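Local coordinates for uncharacterized protein (PDB 3NO2) that is of unknown function but folds as a six-bladed beta-propeller, with a sequence related to Mal s 1-like allergenic proteins, at residues 140-143 and 144-147. Residues are numbered along the deposited sequence; the frame is centred on the assembly and turned at random.
Sequences VPLF and ATSE
A G1 beta bulge closes this hairpin: two residues, Ser146 and Glu147, sit across from the single Leu142, and the bulge position is held by a serine in a left-handed backbone conformation (phi 44°, psi 56°). The bulge shares Ser146 with a type I turn that runs from Phe143, closed by Ser146 N donating to Phe143 O at 3.2 Å; the donor lies well above the carbonyl plane. The hairpin is joined by the antiparallel hydrogen-bonded pair Leu142 and Glu147. Here Leu142 N gives a nearly straight bond of 2.8 Å to Glu147 O, while the return bond from Glu147 N to Leu142 O is long, 3.3 Å, and weak. Glu147 O also receives a CA-H...O contact from Pro141 CA.

On one face of the hairpin the side chains of Leu142 and Glu147 run side by side. In the conformer described here, one of two, Glu147 CG sits between its own backbone N and carbonyl carbon (chi1 63°), and the rest of the chain extends alongside the leucine, bringing OE2 to 3.5 Å from Leu142 CD1. In this copy OE2 accepts a short bond of 2.6 Å from Thr145 OG1, on its anti side and somewhat out of the carboxylate plane, and a salt bridge from Arg149, which probably favours the charged carboxylate at this buried position.

The turn thus links the two middle strands of a four-stranded propeller blade, 138-142 and 147-151. Backbone hydrogen bonds join Phe143 to Gln126, Ala144 to Ala125 and Ser146 to Leu163, Ser146 OG is hydrogen-bonded to Gly165 O, and Phe143 packs on the loop residues Arg128 and Thr166.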
# COMPACT_ATOMS: atom_id res chain seq x y z
N VAL A 140 -0.63 -12.17 0.17
CA VAL A 140 -1.88 -11.62 -0.33
C VAL A 140 -2.82 -11.39 0.86
O VAL A 140 -3.42 -12.36 1.38
CB VAL A 140 -2.55 -12.54 -1.32
CG1 VAL A 140 -3.84 -11.90 -1.88
CG2 VAL A 140 -1.55 -12.98 -2.45
N PRO A 141 -2.94 -10.14 1.33
CA PRO A 141 -3.91 -9.86 2.38
C PRO A 141 -5.30 -9.75 1.77
O PRO A 141 -5.46 -9.14 0.70
CB PRO A 141 -3.47 -8.51 2.96
CG PRO A 141 -2.22 -8.09 2.15
CD PRO A 141 -2.28 -8.92 0.88
N LEU A 142 -6.32 -10.29 2.42
CA LEU A 142 -7.68 -10.31 1.87
C LEU A 142 -8.68 -9.73 2.83
O LEU A 142 -8.73 -10.09 4.00
CB LEU A 142 -8.11 -11.73 1.49
CG LEU A 142 -7.27 -12.39 0.39
CD1 LEU A 142 -7.61 -13.92 0.33
CD2 LEU A 142 -7.48 -11.74 -0.98
N PHE A 143 -9.49 -8.81 2.31
CA PHE A 143 -10.53 -8.13 3.08
C PHE A 143 -11.63 -9.08 3.55
O PHE A 143 -11.90 -9.18 4.75
CB PHE A 143 -11.23 -7.05 2.26
CG PHE A 143 -10.51 -5.72 2.11
CD1 PHE A 143 -9.17 -5.53 2.29
CD2 PHE A 143 -11.29 -4.62 1.77
CE1 PHE A 143 -8.62 -4.25 2.13
CE2 PHE A 143 -10.72 -3.36 1.60
CZ PHE A 143 -9.39 -3.20 1.75
N ALA A 144 -12.30 -9.76 2.63
CA ALA A 144 -13.56 -10.42 2.96
C ALA A 144 -13.35 -11.43 4.08
O ALA A 144 -14.19 -11.54 4.98
CB ALA A 144 -14.15 -11.15 1.74
N THR A 145 -12.24 -12.17 4.03
CA THR A 145 -11.94 -13.32 4.89
C THR A 145 -10.91 -12.96 5.98
O THR A 145 -10.53 -13.84 6.77
CB THR A 145 -11.44 -14.47 4.06
OG1 THR A 145 -10.32 -13.99 3.27
CG2 THR A 145 -12.50 -14.95 3.07
N SER A 146 -10.51 -11.69 6.09
CA SER A 146 -9.57 -11.22 7.10
C SER A 146 -8.36 -12.12 7.27
O SER A 146 -8.15 -12.63 8.36
CB SER A 146 -10.23 -11.07 8.47
OG SER A 146 -11.42 -10.31 8.36
N GLU A 147 -7.65 -12.37 6.17
CA GLU A 147 -6.50 -13.26 6.17
C GLU A 147 -5.34 -12.66 5.43
O GLU A 147 -5.46 -11.63 4.75
CB GLU A 147 -6.83 -14.62 5.56
CG GLU A 147 -7.24 -14.59 4.13
CD GLU A 147 -7.70 -15.97 3.63
OE1 GLU A 147 -7.11 -17.00 4.02
OE2 GLU A 147 -8.68 -16.01 2.86